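Local coordinates for protein aldehyde dehydrogenase (Staphylococcus aureus, PDB 6K0Z) that oxidises the carotenoid aldehyde 4,4'-diaponeurosporen-4-al to its acid, probably with NAD+, in the pathway to the virulence pigment staphyloxanthin, at residues V252-I257 / S372-S377; Y289-N294 / E320-I325. The protein carries 1 engineered substitution. All coordinates share one frame; numbering follows the deposited sequence.

Contact 1: residues V252-I257 / S372-S377; sequences VAPDYI and SLYLFS
Two first torsions on one strand aim Y374 and S372 at the same carbonyl, that of V252. In Y374 the CG atom stands opposite the carbonyl carbon (chi1 -56°), which sends the ring back along the strand until its phenol end reaches the loop; in S372 OG sits between the backbone N and the carbonyl carbon (chi1 64°), on the side facing V252. Alternate residues of an extended strand share a face, and here both turn that face to the loop.

The firm bond is Y374 OH to V252 O, short at 2.5 Å, with the donor tilted 26° from the carbonyl plane. The accepting oxygen lies at the edge of the phenol ring, close to its plane, and is also 3.1 Å from Y374 CE2. S372 OG comes within 3.1 Å of V252 O, but the hydroxyl is also bonded to S222 OG, and which acceptor takes its proton is not settled. One buried backbone oxygen thus has two hydroxyls close by. Carbon packing completes the joint: P254 CD rests 4.1 Å from Y374 CE2, its ring crossing the phenol at a slant, and V252 CG1 lies 4.1 Å from S372 CB.

In the sheet, strand 223-226 runs between strands 256-260 and 372-376, parallel to both, so the contact bridges over a strand rather than pairing two neighbours. Helix 232-244 covers this side, taking P254 on K243 and F376 on A235, R238 and I239, while L373, pointing away from the loop, packs on V386 of helix 380-389.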
loop_
_atom_site.group_PDB
_atom_site.type_symbol
_atom_site.label_atom_id
_atom_site.label_comp_id
_atom_site.label_asym_id
_atom_site.label_seq_id
_atom_site.Cartn_x
_atom_site.Cartn_y
_atom_site.Cartn_z
ATOM N N VAL A 252 3.094 -15.461 14.101
ATOM C CA VAL A 252 3.719 -16.329 13.115
ATOM C C VAL A 252 4.081 -17.691 13.684
ATOM O O VAL A 252 4.607 -18.536 12.947
ATOM C CB VAL A 252 4.959 -15.648 12.509
ATOM C CG1 VAL A 252 4.530 -14.489 11.639
ATOM C CG2 VAL A 252 5.883 -15.174 13.607
ATOM N N ALA A 253 3.822 -17.935 14.966
ATOM C CA ALA A 253 4.081 -19.249 15.525
ATOM C C ALA A 253 3.261 -20.302 14.784
ATOM O O ALA A 253 2.152 -20.024 14.321
ATOM C CB ALA A 253 3.732 -19.288 17.009
ATOM N N PRO A 254 3.783 -21.516 14.641
ATOM C CA PRO A 254 2.945 -22.601 14.118
ATOM C C PRO A 254 1.743 -22.805 15.022
ATOM O O PRO A 254 1.877 -23.093 16.212
ATOM C CB PRO A 254 3.884 -23.814 14.117
ATOM C CG PRO A 254 5.006 -23.451 15.041
ATOM C CD PRO A 254 5.151 -21.963 14.950
ATOM N N ASP A 255 0.561 -22.624 14.448
ATOM C CA ASP A 255 -0.674 -22.807 15.193
ATOM C C ASP A 255 -1.154 -24.252 15.197
ATOM O O ASP A 255 -1.795 -24.676 16.164
ATOM C CB ASP A 255 -1.763 -21.911 14.616
ATOM C CG ASP A 255 -2.966 -21.834 15.502
ATOM O OD1 ASP A 255 -3.819 -22.749 15.453
ATOM O OD2 ASP A 255 -3.040 -20.853 16.265
ATOM N N TYR A 256 -0.877 -25.015 14.140
ATOM C CA TYR A 256 -1.258 -26.421 14.104
ATOM C C TYR A 256 -0.430 -27.119 13.039
ATOM O O TYR A 256 0.075 -26.485 12.111
ATOM C CB TYR A 256 -2.754 -26.597 13.829
ATOM C CG TYR A 256 -3.186 -26.108 12.471
ATOM C CD1 TYR A 256 -3.127 -26.939 11.361
ATOM C CD2 TYR A 256 -3.657 -24.817 12.298
ATOM C CE1 TYR A 256 -3.527 -26.496 10.119
ATOM C CE2 TYR A 256 -4.054 -24.365 11.065
ATOM C CZ TYR A 256 -3.988 -25.208 9.979
ATOM O OH TYR A 256 -4.388 -24.759 8.743
ATOM N N ILE A 257 -0.311 -28.441 13.178
ATOM C CA ILE A 257 0.518 -29.259 12.297
ATOM C C ILE A 257 -0.379 -30.083 11.387
ATOM O O ILE A 257 -1.324 -30.733 11.853
ATOM C CB ILE A 257 1.461 -30.182 13.088
ATOM C CG1 ILE A 257 2.409 -29.369 13.966
ATOM C CG2 ILE A 257 2.245 -31.080 12.133
ATOM C CD1 ILE A 257 3.464 -30.209 14.651
ATOM N N SER A 372 1.599 -16.692 8.214
ATOM C CA SER A 372 2.759 -17.491 7.846
ATOM C C SER A 372 2.337 -18.907 7.468
ATOM O O SER A 372 1.253 -19.375 7.818
ATOM C CB SER A 372 3.804 -17.538 8.966
ATOM O OG SER A 372 3.307 -18.191 10.115
ATOM N N LEU A 373 3.225 -19.579 6.739
ATOM C CA LEU A 373 3.040 -20.964 6.336
ATOM C C LEU A 373 4.394 -21.654 6.354
ATOM O O LEU A 373 5.386 -21.099 5.877
ATOM C CB LEU A 373 2.416 -21.068 4.944
ATOM C CG LEU A 373 2.151 -22.483 4.442
ATOM C CD1 LEU A 373 0.774 -22.553 3.826
ATOM C CD2 LEU A 373 3.194 -22.895 3.435
ATOM N N TYR A 374 4.427 -22.871 6.882
ATOM C CA TYR A 374 5.672 -23.597 7.075
ATOM C C TYR A 374 5.548 -24.996 6.488
ATOM O O TYR A 374 4.546 -25.679 6.712
ATOM C CB TYR A 374 6.007 -23.675 8.560
ATOM C CG TYR A 374 6.092 -22.336 9.244
ATOM C CD1 TYR A 374 6.903 -21.325 8.743
ATOM C CD2 TYR A 374 5.354 -22.076 10.394
ATOM C CE1 TYR A 374 6.991 -20.100 9.377
ATOM C CE2 TYR A 374 5.435 -20.851 11.031
ATOM C CZ TYR A 374 6.254 -19.870 10.515
ATOM O OH TYR A 374 6.350 -18.654 11.137
ATOM N N LEU A 375 6.560 -25.425 5.740
ATOM C CA LEU A 375 6.580 -26.760 5.161
ATOM C C LEU A 375 7.901 -27.426 5.501
ATOM O O LEU A 375 8.971 -26.869 5.232
ATOM C CB LEU A 375 6.390 -26.723 3.642
ATOM C CG LEU A 375 6.828 -27.988 2.887
ATOM C CD1 LEU A 375 5.996 -29.200 3.277
ATOM C CD2 LEU A 375 6.739 -27.765 1.394
ATOM N N PHE A 376 7.826 -28.607 6.089
ATOM C CA PHE A 376 9.009 -29.414 6.360
ATOM C C PHE A 376 8.991 -30.594 5.396
ATOM O O PHE A 376 8.227 -31.547 5.576
ATOM C CB PHE A 376 9.046 -29.842 7.821
ATOM C CG PHE A 376 9.524 -28.757 8.739
ATOM C CD1 PHE A 376 10.880 -28.528 8.911
ATOM C CD2 PHE A 376 8.622 -27.942 9.399
ATOM C CE1 PHE A 376 11.327 -27.524 9.747
ATOM C CE2 PHE A 376 9.068 -26.929 10.229
ATOM C CZ PHE A 376 10.418 -26.723 10.407
ATOM N N SER A 377 9.819 -30.506 4.358
ATOM C CA SER A 377 9.868 -31.523 3.319
ATOM C C SER A 377 11.202 -31.441 2.599
ATOM O O SER A 377 11.782 -30.358 2.449
ATOM C CB SER A 377 8.737 -31.362 2.305
ATOM O OG SER A 377 9.019 -32.097 1.123
#

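Contact 2: residues Y289-N294 / E320-I325; sequences YGRIVN and EDERYI
The loop that leads into helix 295-307 lies against the turn that feeds strand 324-330, and R291, I292 and Y289 of the loop meet R323, Y324 and I325 of the turn and strand. The backbone link is I292 N to R323 O, 3.2 Å long and nearly straight at 172°.

R291 makes several of the contacts. It bends at chi2 (-62°), carrying CD to within 3.3 Å of E322 O and folding the guanidinium back over its own loop. There R291 NH1 donates to G290 O at 2.6 Å; the oxygen lies in the guanidinium plane, but the donor stands well above the carbonyl plane. Y324 CD1 stands 3.4 Å above the centre of one face of the R291 guanidinium, whose plane is turned 67° from that of the ring, so the two are not stacked flat. E322 OE1 approaches R291 NE near the guanidinium edge, a long salt bridge of 3.8 Å, and OE2 of the same carboxylate is bonded to Q284.

The rings of Y289 and Y324 meet rim to rim, CE2 of the first 3.5 Å from CE1 of the second, and I292 CG1 packs 4.1 Å from I325 CG1. R323 NE turns inward to E320 O, 2.7 Å away, tying the turn to itself.

Chemically, the R291 guanidinium is probably held more by its own loop and the tyrosine carbon over its face than by its acid: the carboxylate is distant and shared with Q284, so its charge probably steadies the arginine by diffuse attraction, and the backbone bond helps to set how the segments lie.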
loop_
_atom_site.group_PDB
_atom_site.type_symbol
_atom_site.label_atom_id
_atom_site.label_comp_id
_atom_site.label_asym_id
_atom_site.label_seq_id
_atom_site.Cartn_x
_atom_site.Cartn_y
_atom_site.Cartn_z
ATOM N N TYR A 289 11.706 -20.480 29.160
ATOM C CA TYR A 289 10.333 -20.655 28.717
ATOM C C TYR A 289 9.475 -19.600 29.398
ATOM O O TYR A 289 9.590 -19.402 30.612
ATOM C CB TYR A 289 9.842 -22.077 29.042
ATOM C CG TYR A 289 8.398 -22.335 28.684
ATOM C CD1 TYR A 289 8.004 -22.485 27.361
ATOM C CD2 TYR A 289 7.427 -22.431 29.672
ATOM C CE1 TYR A 289 6.679 -22.713 27.033
ATOM C CE2 TYR A 289 6.103 -22.659 29.355
ATOM C CZ TYR A 289 5.734 -22.798 28.036
ATOM O OH TYR A 289 4.412 -23.025 27.732
ATOM N N GLY A 290 8.627 -18.922 28.617
ATOM C CA GLY A 290 7.876 -17.771 29.082
ATOM C C GLY A 290 6.556 -18.116 29.744
ATOM O O GLY A 290 6.291 -19.262 30.114
ATOM N N ARG A 291 5.713 -17.097 29.895
ATOM C CA ARG A 291 4.452 -17.231 30.615
ATOM C C ARG A 291 3.339 -16.538 29.839
ATOM O O ARG A 291 3.583 -15.751 28.923
ATOM C CB ARG A 291 4.557 -16.652 32.029
ATOM C CG ARG A 291 5.531 -17.384 32.933
ATOM C CD ARG A 291 5.089 -18.819 33.126
ATOM N NE ARG A 291 5.975 -19.569 34.011
ATOM C CZ ARG A 291 6.979 -20.326 33.585
ATOM N NH1 ARG A 291 7.228 -20.426 32.286
ATOM N NH2 ARG A 291 7.733 -20.985 34.453
ATOM N N ILE A 292 2.098 -16.834 30.225
ATOM C CA ILE A 292 0.930 -16.230 29.592
ATOM C C ILE A 292 0.753 -14.812 30.121
ATOM O O ILE A 292 0.950 -14.551 31.314
ATOM C CB ILE A 292 -0.322 -17.093 29.845
ATOM C CG1 ILE A 292 -0.131 -18.488 29.249
ATOM C CG2 ILE A 292 -1.569 -16.439 29.263
ATOM C CD1 ILE A 292 0.380 -18.476 27.835
ATOM N N VAL A 293 0.371 -13.890 29.231
ATOM C CA VAL A 293 0.335 -12.472 29.578
ATOM C C VAL A 293 -0.598 -12.158 30.737
ATOM O O VAL A 293 -0.408 -11.143 31.414
ATOM C CB VAL A 293 -0.061 -11.619 28.353
ATOM C CG1 VAL A 293 -1.565 -11.683 28.117
ATOM C CG2 VAL A 293 0.366 -10.171 28.557
ATOM N N ASN A 294 -1.606 -12.989 30.993
ATOM C CA ASN A 294 -2.669 -12.521 31.867
ATOM C C ASN A 294 -3.553 -13.675 32.316
ATOM O O ASN A 294 -3.636 -14.723 31.669
ATOM C CB ASN A 294 -3.517 -11.449 31.166
ATOM C CG ASN A 294 -4.429 -10.699 32.121
ATOM O OD1 ASN A 294 -5.457 -10.151 31.711
ATOM N ND2 ASN A 294 -4.052 -10.652 33.403
ATOM N N GLU A 320 -1.995 -21.434 38.204
ATOM C CA GLU A 320 -2.671 -20.154 38.049
ATOM C C GLU A 320 -1.826 -18.990 38.553
ATOM O O GLU A 320 -1.906 -17.886 38.003
ATOM C CB GLU A 320 -4.010 -20.196 38.782
ATOM C CG GLU A 320 -4.703 -18.860 38.913
ATOM C CD GLU A 320 -6.175 -19.008 39.222
ATOM O OE1 GLU A 320 -6.571 -18.772 40.385
ATOM O OE2 GLU A 320 -6.936 -19.368 38.301
ATOM N N ASP A 321 -1.001 -19.214 39.578
ATOM C CA ASP A 321 -0.361 -18.094 40.256
ATOM C C ASP A 321 0.771 -17.476 39.447
ATOM O O ASP A 321 1.021 -16.272 39.574
ATOM C CB ASP A 321 0.142 -18.533 41.626
ATOM C CG ASP A 321 -0.979 -18.643 42.629
ATOM O OD1 ASP A 321 -2.132 -18.848 42.185
ATOM O OD2 ASP A 321 -0.713 -18.520 43.845
ATOM N N GLU A 322 1.471 -18.257 38.626
ATOM C CA GLU A 322 2.472 -17.691 37.731
ATOM C C GLU A 322 2.068 -17.817 36.265
ATOM O O GLU A 322 2.916 -17.686 35.375
ATOM C CB GLU A 322 3.844 -18.323 37.978
ATOM C CG GLU A 322 3.969 -19.776 37.595
ATOM C CD GLU A 322 5.398 -20.269 37.726
ATOM O OE1 GLU A 322 6.316 -19.422 37.816
ATOM O OE2 GLU A 322 5.602 -21.500 37.744
ATOM N N ARG A 323 0.779 -18.047 36.003
ATOM C CA ARG A 323 0.233 -18.089 34.647
ATOM C C ARG A 323 1.027 -19.050 33.771
ATOM O O ARG A 323 1.430 -18.731 32.650
ATOM C CB ARG A 323 0.191 -16.692 34.032
ATOM C CG ARG A 323 -0.290 -15.624 34.991
ATOM C CD ARG A 323 -1.749 -15.823 35.354
ATOM N NE ARG A 323 -2.021 -15.460 36.744
ATOM C CZ ARG A 323 -2.151 -14.213 37.197
ATOM N NH1 ARG A 323 -2.398 -14.010 38.483
ATOM N NH2 ARG A 323 -2.038 -13.173 36.374
ATOM N N TYR A 324 1.265 -20.241 34.307
ATOM C CA TYR A 324 2.056 -21.251 33.625
ATOM C C TYR A 324 1.156 -22.183 32.833
ATOM O O TYR A 324 0.136 -22.649 33.346
ATOM C CB TYR A 324 2.871 -22.065 34.625
ATOM C CG TYR A 324 3.666 -23.171 33.982
ATOM C CD1 TYR A 324 4.768 -22.884 33.186
ATOM C CD2 TYR A 324 3.325 -24.501 34.175
ATOM C CE1 TYR A 324 5.507 -23.891 32.598
ATOM C CE2 TYR A 324 4.061 -25.518 33.592
ATOM C CZ TYR A 324 5.152 -25.207 32.804
ATOM O OH TYR A 324 5.891 -26.210 32.219
ATOM N N ILE A 325 1.530 -22.443 31.586
ATOM C CA ILE A 325 0.965 -23.536 30.808
ATOM C C ILE A 325 2.116 -24.220 30.091
ATOM O O ILE A 325 2.957 -23.549 29.483
ATOM C CB ILE A 325 -0.088 -23.066 29.794
ATOM C CG1 ILE A 325 -1.160 -22.226 30.482
ATOM C CG2 ILE A 325 -0.717 -24.267 29.109
ATOM C CD1 ILE A 325 -2.374 -21.987 29.635
#

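How the contacts relate
Contacts 1 and 2 serve one sheet at different depths. Strand 348-354 runs between strands 256-260 and 324-330, parallel to both, and so joins a strand of each contact. Their centres are 24 Å apart and their nearest atoms about 11 Å, without touching. Contact 1 borders the predicted active site: the V252 side chain is about 5 Å from that of S251, at the position where aldehyde dehydrogenases usually carry the nucleophilic cysteine, and about 7 Å from that of E217. Contact 2 lies away from both, towards the periphery. A thread connects them nonetheless, since Q249 OE1, just before 252-257, accepts a hydrogen bond from V293 N of contact 2.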